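Phytochromobilin synthase (Solanum lycopersicum, PDB 6KME) binds biliverdin IX alpha and probably reduces it, as a ferredoxin-dependent bilin reductase, to phytochromobilin, the chromophore of phytochrome. Local coordinates at residues P132-M137 / A218-C223; K148-L153 / Y202-G207; S158-W163 / H191-S196; P240-L245 / F261-V266; I258-F261 / V266-L269. The protein carries 1 engineered substitution. All coordinates share one frame; numbering follows the deposited sequence. Where two conformers were deposited one is given.

Interaction 1: residues P132-M137 / A218-C223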
# COMPACT_ATOMS: atom_id res chain seq x y z
N PRO A 132 3.55 -0.59 -8.58
CA PRO A 132 4.81 -0.76 -9.31
C PRO A 132 5.98 -0.09 -8.60
O PRO A 132 5.87 1.04 -8.12
CB PRO A 132 4.54 -0.10 -10.67
CG PRO A 132 3.39 0.85 -10.41
CD PRO A 132 2.55 0.14 -9.37
N LEU A 133 7.11 -0.79 -8.56
CA LEU A 133 8.31 -0.17 -7.99
C LEU A 133 8.81 0.96 -8.87
O LEU A 133 9.22 2.02 -8.37
CB LEU A 133 9.41 -1.22 -7.80
CG LEU A 133 10.71 -0.68 -7.19
CD1 LEU A 133 10.48 -0.21 -5.74
CD2 LEU A 133 11.84 -1.73 -7.30
N HIS A 134 8.76 0.78 -10.19
CA HIS A 134 9.29 1.72 -11.16
C HIS A 134 8.16 2.25 -12.03
O HIS A 134 7.08 1.65 -12.11
CB HIS A 134 10.36 1.06 -12.03
CG HIS A 134 11.62 0.73 -11.29
ND1 HIS A 134 12.43 1.69 -10.72
CD2 HIS A 134 12.23 -0.46 -11.05
CE1 HIS A 134 13.47 1.11 -10.15
NE2 HIS A 134 13.37 -0.20 -10.33
N ASP A 135 8.42 3.38 -12.67
CA ASP A 135 7.36 4.08 -13.40
C ASP A 135 6.86 3.25 -14.57
O ASP A 135 7.64 2.72 -15.37
CB ASP A 135 7.87 5.43 -13.90
CG ASP A 135 6.86 6.13 -14.79
OD1 ASP A 135 5.87 6.66 -14.24
OD2 ASP A 135 7.05 6.12 -16.02
N ILE A 136 5.54 3.13 -14.67
CA ILE A 136 4.88 2.38 -15.73
C ILE A 136 4.14 3.31 -16.69
O ILE A 136 3.38 2.83 -17.54
CB ILE A 136 3.92 1.33 -15.16
CG1 ILE A 136 2.92 2.02 -14.23
CG2 ILE A 136 4.69 0.22 -14.44
CD1 ILE A 136 1.69 1.22 -13.97
N MET A 137 4.32 4.62 -16.56
CA MET A 137 3.60 5.59 -17.38
C MET A 137 4.36 5.93 -18.66
O MET A 137 3.79 5.84 -19.76
CB MET A 137 3.34 6.87 -16.58
CG MET A 137 2.55 6.67 -15.30
SD MET A 137 0.78 6.59 -15.58
CE MET A 137 0.20 7.70 -14.30
N ALA A 218 25.16 -3.35 -9.22
CA ALA A 218 25.09 -2.46 -8.06
C ALA A 218 24.30 -1.19 -8.36
O ALA A 218 23.54 -0.71 -7.50
CB ALA A 218 26.50 -2.12 -7.57
N SER A 219 24.48 -0.62 -9.55
CA SER A 219 23.74 0.60 -9.88
C SER A 219 22.24 0.34 -9.91
O SER A 219 21.45 1.16 -9.44
CB SER A 219 24.22 1.16 -11.21
OG SER A 219 25.56 1.59 -11.14
N GLN A 220 21.84 -0.81 -10.46
CA GLN A 220 20.42 -1.13 -10.53
C GLN A 220 19.83 -1.34 -9.14
O GLN A 220 18.70 -0.93 -8.87
CB GLN A 220 20.19 -2.36 -11.40
CG GLN A 220 18.72 -2.62 -11.68
CD GLN A 220 18.03 -1.42 -12.30
OE1 GLN A 220 17.08 -0.87 -11.74
NE2 GLN A 220 18.52 -0.99 -13.46
N ILE A 221 20.59 -1.97 -8.23
CA ILE A 221 20.10 -2.12 -6.86
C ILE A 221 19.90 -0.75 -6.22
O ILE A 221 18.90 -0.52 -5.52
CB ILE A 221 21.06 -3.00 -6.05
CG1 ILE A 221 21.13 -4.40 -6.67
CG2 ILE A 221 20.61 -3.08 -4.59
CD1 ILE A 221 22.17 -5.30 -6.06
N ALA A 222 20.82 0.19 -6.46
CA ALA A 222 20.66 1.54 -5.94
C ALA A 222 19.42 2.21 -6.53
O ALA A 222 18.69 2.92 -5.83
CB ALA A 222 21.90 2.38 -6.22
N CYS A 223 19.18 2.02 -7.83
CA CYS A 223 17.98 2.58 -8.44
C CYS A 223 16.72 1.99 -7.82
O CYS A 223 15.78 2.73 -7.50
CB CYS A 223 17.99 2.36 -9.95
SG CYS A 223 18.90 3.62 -10.90

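Interaction 2: residues K148-L153 / Y202-G207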
# COMPACT_ATOMS: atom_id res chain seq x y z
N LYS A 148 1.64 -7.84 -17.66
CA LYS A 148 1.07 -8.35 -18.90
C LYS A 148 0.09 -9.49 -18.64
O LYS A 148 -0.99 -9.54 -19.24
CB LYS A 148 2.18 -8.81 -19.84
N ASP A 149 0.45 -10.39 -17.73
CA ASP A 149 -0.33 -11.59 -17.46
C ASP A 149 -1.35 -11.42 -16.35
O ASP A 149 -2.06 -12.38 -16.02
CB ASP A 149 0.63 -12.75 -17.13
CG ASP A 149 1.46 -13.18 -18.33
OD1 ASP A 149 0.96 -13.07 -19.48
OD2 ASP A 149 2.61 -13.63 -18.14
N LEU A 150 -1.47 -10.21 -15.79
CA LEU A 150 -2.42 -9.92 -14.72
C LEU A 150 -3.57 -9.02 -15.16
O LEU A 150 -4.43 -8.69 -14.33
CB LEU A 150 -1.69 -9.26 -13.55
CG LEU A 150 -0.62 -10.11 -12.88
CD1 LEU A 150 -0.04 -9.35 -11.70
CD2 LEU A 150 -1.20 -11.45 -12.45
N ILE A 151 -3.61 -8.61 -16.43
CA ILE A 151 -4.70 -7.74 -16.89
C ILE A 151 -6.06 -8.42 -16.70
O ILE A 151 -7.03 -7.77 -16.30
CB ILE A 151 -4.47 -7.31 -18.36
CG1 ILE A 151 -3.18 -6.50 -18.50
CG2 ILE A 151 -5.68 -6.53 -18.92
CD1 ILE A 151 -2.93 -5.50 -17.38
N THR A 152 -6.15 -9.73 -16.97
CA THR A 152 -7.43 -10.42 -16.79
C THR A 152 -7.85 -10.44 -15.32
O THR A 152 -9.05 -10.35 -15.02
CB THR A 152 -7.36 -11.84 -17.35
OG1 THR A 152 -6.33 -12.57 -16.67
CG2 THR A 152 -7.04 -11.81 -18.84
N LEU A 153 -6.89 -10.54 -14.40
CA LEU A 153 -7.22 -10.46 -12.98
C LEU A 153 -7.81 -9.09 -12.63
O LEU A 153 -8.84 -9.00 -11.96
CB LEU A 153 -5.99 -10.75 -12.12
CG LEU A 153 -6.09 -10.45 -10.62
CD1 LEU A 153 -7.13 -11.33 -9.91
CD2 LEU A 153 -4.72 -10.60 -9.94
N TYR A 202 -3.17 -11.32 -3.58
CA TYR A 202 -1.99 -11.70 -2.82
C TYR A 202 -1.35 -12.97 -3.38
O TYR A 202 -0.11 -13.10 -3.40
CB TYR A 202 -2.32 -11.86 -1.33
CG TYR A 202 -1.05 -11.94 -0.50
CD1 TYR A 202 -0.18 -10.86 -0.43
CD2 TYR A 202 -0.69 -13.11 0.15
CE1 TYR A 202 1.01 -10.92 0.29
CE2 TYR A 202 0.51 -13.19 0.89
CZ TYR A 202 1.35 -12.09 0.95
OH TYR A 202 2.53 -12.16 1.66
N GLN A 203 -2.16 -13.92 -3.87
CA GLN A 203 -1.59 -15.11 -4.50
C GLN A 203 -0.87 -14.75 -5.79
O GLN A 203 0.17 -15.33 -6.11
CB GLN A 203 -2.69 -16.15 -4.74
CG GLN A 203 -3.19 -16.81 -3.44
CD GLN A 203 -4.30 -17.82 -3.68
OE1 GLN A 203 -5.21 -17.59 -4.48
NE2 GLN A 203 -4.22 -18.96 -3.00
N ALA A 204 -1.41 -13.80 -6.56
CA ALA A 204 -0.72 -13.32 -7.75
C ALA A 204 0.64 -12.74 -7.39
O ALA A 204 1.64 -13.01 -8.08
CB ALA A 204 -1.57 -12.27 -8.48
N TRP A 205 0.70 -11.96 -6.31
CA TRP A 205 1.96 -11.34 -5.89
C TRP A 205 2.96 -12.41 -5.45
O TRP A 205 4.16 -12.32 -5.77
CB TRP A 205 1.70 -10.33 -4.77
CG TRP A 205 2.97 -9.63 -4.31
CD1 TRP A 205 3.53 -8.52 -4.87
CD2 TRP A 205 3.83 -10.02 -3.23
NE1 TRP A 205 4.70 -8.19 -4.21
CE2 TRP A 205 4.91 -9.10 -3.21
CE3 TRP A 205 3.81 -11.06 -2.29
CZ2 TRP A 205 5.95 -9.18 -2.27
CZ3 TRP A 205 4.84 -11.15 -1.36
CH2 TRP A 205 5.90 -10.21 -1.36
N LEU A 206 2.49 -13.43 -4.72
CA LEU A 206 3.38 -14.52 -4.33
C LEU A 206 3.92 -15.27 -5.55
O LEU A 206 5.06 -15.75 -5.53
CB LEU A 206 2.65 -15.48 -3.38
CG LEU A 206 2.36 -14.97 -1.96
CD1 LEU A 206 1.45 -15.94 -1.25
CD2 LEU A 206 3.65 -14.77 -1.14
N GLY A 207 3.12 -15.37 -6.61
CA GLY A 207 3.62 -15.98 -7.84
C GLY A 207 4.68 -15.14 -8.52
O GLY A 207 5.61 -15.68 -9.11

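Interaction 3: residues S158-W163 / H191-S196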
# COMPACT_ATOMS: atom_id res chain seq x y z
N SER A 158 -12.45 -5.26 -11.41
CA SER A 158 -12.90 -3.92 -11.79
C SER A 158 -14.39 -3.92 -12.13
O SER A 158 -15.06 -2.89 -11.98
CB SER A 158 -12.09 -3.41 -12.98
OG SER A 158 -12.58 -3.97 -14.19
N LYS A 159 -14.93 -5.06 -12.56
CA LYS A 159 -16.36 -5.14 -12.83
C LYS A 159 -17.16 -5.23 -11.53
O LYS A 159 -18.24 -4.63 -11.42
CB LYS A 159 -16.67 -6.34 -13.72
CG LYS A 159 -15.97 -6.30 -15.07
CD LYS A 159 -16.34 -7.50 -15.92
CE LYS A 159 -15.53 -7.55 -17.20
NZ LYS A 159 -15.88 -8.73 -18.04
N LEU A 160 -16.64 -5.94 -10.53
CA LEU A 160 -17.35 -6.22 -9.29
C LEU A 160 -17.16 -5.14 -8.23
O LEU A 160 -18.01 -5.00 -7.35
CB LEU A 160 -16.88 -7.55 -8.70
CG LEU A 160 -16.88 -8.79 -9.60
CD1 LEU A 160 -16.27 -9.94 -8.84
CD2 LEU A 160 -18.28 -9.12 -10.06
N LEU A 161 -16.04 -4.42 -8.26
CA LEU A 161 -15.69 -3.38 -7.29
C LEU A 161 -15.42 -2.12 -8.09
O LEU A 161 -14.28 -1.87 -8.52
CB LEU A 161 -14.47 -3.79 -6.45
CG LEU A 161 -14.61 -5.03 -5.54
CD1 LEU A 161 -13.26 -5.52 -5.01
CD2 LEU A 161 -15.57 -4.74 -4.37
N PRO A 162 -16.42 -1.26 -8.28
CA PRO A 162 -16.30 -0.18 -9.26
C PRO A 162 -15.33 0.92 -8.84
O PRO A 162 -15.10 1.16 -7.65
CB PRO A 162 -17.73 0.36 -9.35
CG PRO A 162 -18.33 0.04 -8.01
CD PRO A 162 -17.75 -1.29 -7.64
N TRP A 163 -14.80 1.61 -9.85
CA TRP A 163 -13.91 2.75 -9.63
C TRP A 163 -14.46 3.69 -8.56
O TRP A 163 -15.62 4.09 -8.59
CB TRP A 163 -13.72 3.49 -10.95
CG TRP A 163 -12.71 4.59 -10.93
CD1 TRP A 163 -12.95 5.93 -11.09
CD2 TRP A 163 -11.29 4.45 -10.75
NE1 TRP A 163 -11.77 6.63 -11.01
CE2 TRP A 163 -10.74 5.75 -10.80
CE3 TRP A 163 -10.44 3.35 -10.54
CZ2 TRP A 163 -9.37 5.98 -10.66
CZ3 TRP A 163 -9.08 3.58 -10.40
CH2 TRP A 163 -8.56 4.89 -10.46
N HIS A 191 -18.41 -7.52 1.03
CA HIS A 191 -17.24 -7.94 1.80
C HIS A 191 -16.73 -9.30 1.34
O HIS A 191 -15.51 -9.54 1.37
CB HIS A 191 -17.57 -7.94 3.29
CG HIS A 191 -17.61 -6.57 3.89
ND1 HIS A 191 -18.66 -6.12 4.67
CD2 HIS A 191 -16.73 -5.54 3.81
CE1 HIS A 191 -18.42 -4.88 5.05
NE2 HIS A 191 -17.26 -4.50 4.54
N SER A 192 -17.63 -10.19 0.92
CA SER A 192 -17.20 -11.46 0.34
C SER A 192 -16.36 -11.22 -0.92
O SER A 192 -15.33 -11.87 -1.11
CB SER A 192 -18.42 -12.33 0.03
OG SER A 192 -18.06 -13.46 -0.74
N VAL A 193 -16.79 -10.29 -1.77
CA VAL A 193 -16.01 -9.98 -2.97
C VAL A 193 -14.65 -9.39 -2.60
O VAL A 193 -13.62 -9.74 -3.19
CB VAL A 193 -16.81 -9.03 -3.88
CG1 VAL A 193 -15.97 -8.60 -5.06
CG2 VAL A 193 -18.08 -9.72 -4.36
N LEU A 194 -14.63 -8.49 -1.61
CA LEU A 194 -13.38 -7.88 -1.19
C LEU A 194 -12.40 -8.93 -0.68
O LEU A 194 -11.20 -8.86 -0.97
CB LEU A 194 -13.65 -6.85 -0.09
CG LEU A 194 -12.41 -6.20 0.52
CD1 LEU A 194 -11.64 -5.42 -0.54
CD2 LEU A 194 -12.79 -5.29 1.70
N PHE A 195 -12.89 -9.89 0.11
CA PHE A 195 -12.03 -10.96 0.60
C PHE A 195 -11.47 -11.78 -0.56
O PHE A 195 -10.27 -12.06 -0.60
CB PHE A 195 -12.80 -11.86 1.57
CG PHE A 195 -12.77 -11.37 3.00
CD1 PHE A 195 -13.04 -10.04 3.31
CD2 PHE A 195 -12.49 -12.25 4.04
CE1 PHE A 195 -13.01 -9.59 4.62
CE2 PHE A 195 -12.46 -11.81 5.35
CZ PHE A 195 -12.72 -10.48 5.65
N SER A 196 -12.32 -12.15 -1.52
CA SER A 196 -11.85 -12.92 -2.67
C SER A 196 -10.78 -12.16 -3.46
O SER A 196 -9.82 -12.76 -3.94
CB SER A 196 -13.02 -13.28 -3.59
OG SER A 196 -13.95 -14.13 -2.93

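Interaction 4: residues P240-L245 / F261-V266. With BLA (biliverdine IX alpha), chain B.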
# COMPACT_ATOMS: atom_id res chain seq x y z
N PRO A 240 -3.68 8.97 3.35
CA PRO A 240 -4.90 9.52 3.98
C PRO A 240 -5.17 9.02 5.40
O PRO A 240 -5.84 9.72 6.16
CB PRO A 240 -6.01 9.10 3.01
CG PRO A 240 -5.31 9.02 1.68
CD PRO A 240 -3.96 8.41 2.02
N GLY A 241 -4.64 7.86 5.80
CA GLY A 241 -4.99 7.36 7.13
C GLY A 241 -4.34 8.09 8.29
O GLY A 241 -4.70 7.83 9.44
N HIS A 242 -3.40 9.00 8.03
CA HIS A 242 -2.60 9.57 9.11
C HIS A 242 -3.46 10.38 10.08
O HIS A 242 -3.19 10.39 11.29
CB HIS A 242 -1.47 10.42 8.52
CG HIS A 242 -0.48 9.62 7.74
ND1 HIS A 242 -0.45 8.24 7.78
CD2 HIS A 242 0.51 9.99 6.89
CE1 HIS A 242 0.52 7.80 6.99
NE2 HIS A 242 1.11 8.84 6.44
N GLY A 243 -4.50 11.04 9.58
CA GLY A 243 -5.38 11.80 10.46
C GLY A 243 -6.11 10.92 11.45
O GLY A 243 -6.28 11.28 12.62
N VAL A 244 -6.56 9.74 11.01
CA VAL A 244 -7.23 8.82 11.92
C VAL A 244 -6.25 8.33 12.99
O VAL A 244 -6.59 8.27 14.18
CB VAL A 244 -7.86 7.65 11.15
CG1 VAL A 244 -8.39 6.62 12.12
CG2 VAL A 244 -9.00 8.15 10.24
N LEU A 245 -5.04 7.94 12.58
CA LEU A 245 -4.03 7.51 13.54
C LEU A 245 -3.75 8.61 14.57
O LEU A 245 -3.66 8.33 15.77
CB LEU A 245 -2.74 7.12 12.82
CG LEU A 245 -2.83 5.88 11.92
CD1 LEU A 245 -1.47 5.61 11.21
CD2 LEU A 245 -3.26 4.67 12.73
N PHE A 261 7.33 2.14 11.55
CA PHE A 261 6.68 0.84 11.36
C PHE A 261 6.02 0.76 9.99
O PHE A 261 6.47 -0.03 9.15
CB PHE A 261 5.69 0.55 12.49
CG PHE A 261 4.98 -0.77 12.34
CD1 PHE A 261 5.62 -1.96 12.69
CD2 PHE A 261 3.70 -0.83 11.79
CE1 PHE A 261 4.99 -3.17 12.54
CE2 PHE A 261 3.05 -2.04 11.64
CZ PHE A 261 3.70 -3.22 12.01
N LEU A 262 4.96 1.54 9.73
CA LEU A 262 4.21 1.36 8.49
C LEU A 262 5.09 1.60 7.28
O LEU A 262 5.02 0.87 6.29
CB LEU A 262 3.00 2.30 8.45
CG LEU A 262 1.92 2.00 9.50
CD1 LEU A 262 0.88 3.10 9.48
CD2 LEU A 262 1.26 0.63 9.23
N PHE A 263 5.93 2.64 7.33
CA PHE A 263 6.80 2.96 6.21
C PHE A 263 8.25 2.94 6.66
O PHE A 263 9.08 3.72 6.22
CB PHE A 263 6.36 4.27 5.56
CG PHE A 263 4.92 4.20 5.15
CD1 PHE A 263 4.53 3.30 4.16
CD2 PHE A 263 3.95 4.87 5.86
CE1 PHE A 263 3.20 3.16 3.83
CE2 PHE A 263 2.61 4.74 5.53
CZ PHE A 263 2.24 3.88 4.52
N ASN A 264 8.53 2.00 7.57
CA ASN A 264 9.90 1.67 7.96
C ASN A 264 10.78 1.60 6.73
O ASN A 264 10.42 0.98 5.72
CB ASN A 264 9.91 0.34 8.72
CG ASN A 264 11.31 -0.11 9.08
OD1 ASN A 264 11.98 -0.74 8.27
ND2 ASN A 264 11.75 0.19 10.29
N GLY A 265 11.93 2.26 6.80
CA GLY A 265 12.82 2.43 5.67
C GLY A 265 12.89 3.85 5.16
O GLY A 265 13.86 4.20 4.46
N VAL A 266 11.90 4.69 5.49
CA VAL A 266 12.01 6.10 5.11
C VAL A 266 13.25 6.73 5.75
O VAL A 266 13.89 7.60 5.16
CB VAL A 266 10.71 6.85 5.46
CG1 VAL A 266 10.48 6.83 6.94
CG2 VAL A 266 10.76 8.26 4.95
CHA BLA B . -9.35 7.75 1.82
NA BLA B . -7.28 6.39 1.03
C1A BLA B . -8.32 7.30 0.79
C2A BLA B . -8.20 7.74 -0.60
C3A BLA B . -7.04 7.05 -1.17
C4A BLA B . -6.49 6.22 -0.14
CMA BLA B . -6.48 7.12 -2.59
CAA BLA B . -9.17 8.78 -1.24
CBA BLA B . -8.73 10.16 -0.83
CGA BLA B . -7.69 10.74 -1.86
O1A BLA B . -8.11 10.69 -2.98
O2A BLA B . -6.69 11.14 -1.34
CHB BLA B . -5.29 5.27 -0.21
NB BLA B . -3.63 6.48 -1.51
C1B BLA B . -3.99 5.40 -0.67
C2B BLA B . -2.78 4.39 -0.91
C3B BLA B . -1.76 5.03 -1.60
C4B BLA B . -2.28 6.42 -1.96
CMB BLA B . -2.76 3.05 -0.19
OB BLA B . -1.74 7.39 -2.48
CAB BLA B . -0.38 4.75 -2.14
CBB BLA B . 0.62 5.44 -2.75
NC BLA B . -6.87 4.62 5.31
C1C BLA B . -5.85 3.66 5.49
C2C BLA B . -5.71 3.49 7.01
C3C BLA B . -6.64 4.34 7.61
C4C BLA B . -7.42 5.10 6.51
CMC BLA B . -4.66 2.51 7.54
OC BLA B . -5.32 3.20 4.49
CAC BLA B . -6.86 4.50 9.07
CBC BLA B . -6.03 4.44 10.14
CHD BLA B . -8.42 6.04 6.47
ND BLA B . -8.59 6.67 3.96
C1D BLA B . -8.94 6.76 5.24
C2D BLA B . -10.07 7.76 5.46
C3D BLA B . -10.39 8.27 4.22
C4D BLA B . -9.44 7.58 3.19
CMD BLA B . -10.61 8.01 6.85
CAD BLA B . -11.43 9.30 3.75
CBD BLA B . -11.09 10.72 4.16
CGD BLA B . -9.85 11.36 3.40
O1D BLA B . -9.06 11.86 4.19
O2D BLA B . -9.89 11.25 2.19

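Interaction 5: residues I258-F261 / V266-L269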
# COMPACT_ATOMS: atom_id res chain seq x y z
N ILE A 258 4.07 5.71 11.97
CA ILE A 258 4.05 5.91 10.53
C ILE A 258 5.45 5.76 9.94
O ILE A 258 5.65 5.04 8.96
CB ILE A 258 3.44 7.29 10.20
CG1 ILE A 258 1.93 7.25 10.46
CG2 ILE A 258 3.77 7.70 8.77
CD1 ILE A 258 1.27 8.64 10.64
N THR A 259 6.43 6.44 10.52
CA THR A 259 7.76 6.49 9.93
C THR A 259 8.64 5.30 10.31
O THR A 259 9.56 4.96 9.55
CB THR A 259 8.48 7.77 10.33
OG1 THR A 259 8.55 7.84 11.76
CG2 THR A 259 7.73 8.99 9.79
N LYS A 260 8.42 4.69 11.47
CA LYS A 260 9.27 3.60 11.93
C LYS A 260 8.65 2.22 11.77
O LYS A 260 9.37 1.21 11.83
CB LYS A 260 9.67 3.81 13.39
CG LYS A 260 10.46 5.09 13.62
CD LYS A 260 11.22 5.03 14.94
CE LYS A 260 11.74 6.40 15.34
NZ LYS A 260 10.66 7.29 15.85
N PHE A 261 7.33 2.14 11.55
CA PHE A 261 6.68 0.84 11.36
C PHE A 261 6.02 0.76 9.99
O PHE A 261 6.47 -0.03 9.15
CB PHE A 261 5.69 0.55 12.49
CG PHE A 261 4.98 -0.77 12.34
CD1 PHE A 261 5.62 -1.96 12.69
CD2 PHE A 261 3.70 -0.83 11.79
CE1 PHE A 261 4.99 -3.17 12.54
CE2 PHE A 261 3.05 -2.04 11.64
CZ PHE A 261 3.70 -3.22 12.01
N VAL A 266 11.90 4.69 5.49
CA VAL A 266 12.01 6.10 5.11
C VAL A 266 13.25 6.73 5.75
O VAL A 266 13.89 7.60 5.16
CB VAL A 266 10.71 6.85 5.46
CG1 VAL A 266 10.48 6.83 6.94
CG2 VAL A 266 10.76 8.26 4.95
N ASN A 267 13.65 6.25 6.94
CA ASN A 267 14.86 6.77 7.56
C ASN A 267 16.12 6.10 7.01
O ASN A 267 17.15 6.76 6.85
CB ASN A 267 14.82 6.59 9.08
CG ASN A 267 13.84 7.53 9.75
OD1 ASN A 267 13.50 8.58 9.22
ND2 ASN A 267 13.37 7.14 10.94
N GLU A 268 16.07 4.81 6.70
CA GLU A 268 17.30 4.05 6.45
C GLU A 268 17.67 3.91 4.98
O GLU A 268 18.86 3.77 4.67
CB GLU A 268 17.20 2.65 7.06
N LEU A 269 16.71 3.92 4.05
CA LEU A 269 17.00 3.58 2.67
C LEU A 269 17.48 4.77 1.83
O LEU A 269 17.82 4.58 0.66
CB LEU A 269 15.77 2.96 2.01
CG LEU A 269 15.32 1.60 2.54
CD1 LEU A 269 14.16 1.06 1.72
CD2 LEU A 269 16.46 0.63 2.53
O HOH W 1 12.07 4.36 8.83
O HOH W 2 11.24 8.43 12.41

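Interaction 1: residues P132-M137 / A218-C223
His-134 reaches from the loop after strand 123-131 to the start of helix 218-238, where it meets Cys-223 and Gln-220. The meeting is loose and by van der Waals contact: CE1 of His-134 lies 3.9 Å from the carbonyl O of Cys-223, at the edge of the imidazole and near its plane. Gln-220 comes from the opposite direction, its chain bent at chi2 (55°) and its amide plane nearly perpendicular to the ring, and approaches it only loosely. Just beyond, NE2 of His-134 is hydrogen-bonded to OD1 of Asn-224, one residue further along the helix. Histidine suits the place because a flat ring can pack by face and edge while its NE2 still bonds to Asn-224. Around it, CG of Leu-133 lies above one imidazole face, 4.1 Å from its plane and displaced toward the rim, and Tyr-142 meets the ring edge-to-face. At the surface, the loop thus lies between helix 141-147, which supplies Tyr-142, and helix 218-238, on which Leu-133 also rests.

Interaction 2: residues K148-L153 / Y202-G207
Ala-204 offers its single methyl group to two leucines, and that is the closely packed part of this small surface contact. CB of Ala-204 lies 3.9 Å from CD2 of Leu-153 and 4.1 Å from CD2 of Leu-150, so one branch of each leucine closes on the same carbon. The leucines reach it by different routes: CG of Leu-153 is turned anti to the backbone N (chi1 169°), whereas that of Leu-150 is anti to the carbonyl carbon (chi1 -62°). Alanine suits the position because its short side chain lets the backbones come near, with the CA atoms of Leu-150 and Ala-204 only 7.9 Å apart. Here the start of helix 151-160 packs on the outer side of helix 188-211, one of the helices covering the large antiparallel sheet in the alpha/beta/alpha sandwich of bilin reductases. The inward side of helix 188-211 is much more firmly held: Tyr-202 meets Phe-113 edge-to-face and Trp-205 donates from NE1 to the carbonyl O of Pro-111. The outward side is looser. Asp-149 and Thr-152, polar residues at home in water, are exposed there, while Leu-150, Leu-153 and Ala-204 themselves remain partly accessible to solvent.

Interaction 3: residues S158-W163 / H191-S196
Val-193 meets Leu-160 and Leu-161 in a wholly aliphatic contact, to which no flat group lends a face or an edge; the nearby rings serve other surfaces, Trp-163 packing edge-to-face with Trp-181 and Phe-195 resting on helix 34-47. The site belongs to the helical layer on one side of the alpha/beta/alpha sandwich, where the C-terminal end of helix 151-160 and the chain leaving it pack against helix 188-211. Val-193 is the centre of it. With CG1 anti to the backbone N (chi1 175°), this methyl is directed between the two leucines, 3.9 Å from CB of Leu-160. The Leu-160 side chain crosses it at a slant near the solvent, whereas that of Leu-161 runs antiparallel alongside it and is buried. A leucine fits the latter place because it has a second surface to fill: it also packs on Ile-180, Thr-182 and Phe-184 of edge strand 180-185, thereby tying the helix pair to the sheet. Leu-194 shares Phe-184 as a neighbour and continues the apolar surface inward. A compact, branched valine gives the leucine fork a close fit, with CG1 of Val-193 at 3.9 Å from both CG and CD2 of Leu-161.

Interaction 4: residues P240-L245 / F261-V266
The biliverdin pocket is lined on one side by the start of helix 242-249, itself backed by the end of helix 251-262 and the residue after it. With CG of Leu-245 anti to its carbonyl carbon (chi1 -66°), the two methyls point to different partners: CD2 lies 3.8 Å from the vinyl carbon CBC of the bilin, while CD1 meets CD1 of Leu-262, tip to tip, at 3.8 Å. Val-244 packs on the same vinyl group. In the second layer, CE1 of His-242 and CE2 of Phe-263 meet edge to edge at 4.0 Å, and NE2 of His-242 is hydrogen-bonded to the carbonyl O of Arg-235. Pro-240 stands above the plane of a pyrrole ring, its CG 3.3 Å from NA of the bilin. Replacing Pro-240 by an alanine removes that CG and would probably leave a gap over the pyrrole and let the tetrapyrrole shift. Glycine suits the next place because the bare CA of Gly-241 can come within 3.4 Å of C4C, where a side chain would collide with C3C of the vinyl-bearing terminal ring. Such an apolar wall, formed by the start of a helix and the residues leading into it, fits the bilin pocket of ferredoxin-dependent bilin reductases.

Interaction 5: residues I258-F261 / V266-L269
Thr-259 and Val-266 come within 6.4 Å of each other, CA to CA, because the chain doubles back after helix 251-262 through a type II beta turn from Phe-263 to Val-266. The helix ends in a wider, pi-type turn, where N of Phe-263 probably bonds to the carbonyl O of Ile-258, five residues back. The carbonyl O of Thr-259 is instead used by a water, which donates to it at 2.7 Å and accepts from the backbone N of Asn-267 at 3.1 Å, bridging helix end and returning chain. Beside this bridge CG1 of Val-266 lies 3.3 Å from the carbonyl O of Thr-259 and 4.0 Å from its CB; the branched valine lies between helix 251-262 and helix 218-238, touching Thr-233 and Ser-236 of the latter. Threonine suits the helix end because its hydroxyl can bond to the carbonyl O of Lys-255 and accept from a water, while CB gives Val-266 an apolar surface. Its OG1 lies between the backbone N and the carbonyl carbon (chi1 58°), a rotation that brings it to Lys-255. Lys-260 passes loosely by Asn-267 and turns its NZ back to a salt bridge with Asp-256. An amide is useful at Asn-267 as a side-chain donor: its ND2 gives a hydrogen bond of 2.9 Å to a second water, which donates to OG1 of Thr-259 at 2.8 Å.

Interactions 2 and 3 join the same two helices, 151-160 and 188-211, at places whose centres are 16 Å apart, so together they fasten both ends of the shorter helix. Interactions 4 and 5 lie on the opposite side of the chain's centre, their centres 9 Å apart, and share the end of helix 251-262; Ile-258 of interaction 5 packs on His-242 and Leu-245 of interaction 4. Interaction 4 alone touches biliverdin. The side chain of Val-266 in interaction 5 is about 13 Å from the bilin, and that of Leu-194 in interaction 3 about 12 Å. Interaction 1 is peripheral, its centre 23 Å from that of interaction 4, although helix 218-238 runs from it toward the pocket-lining Pro-240.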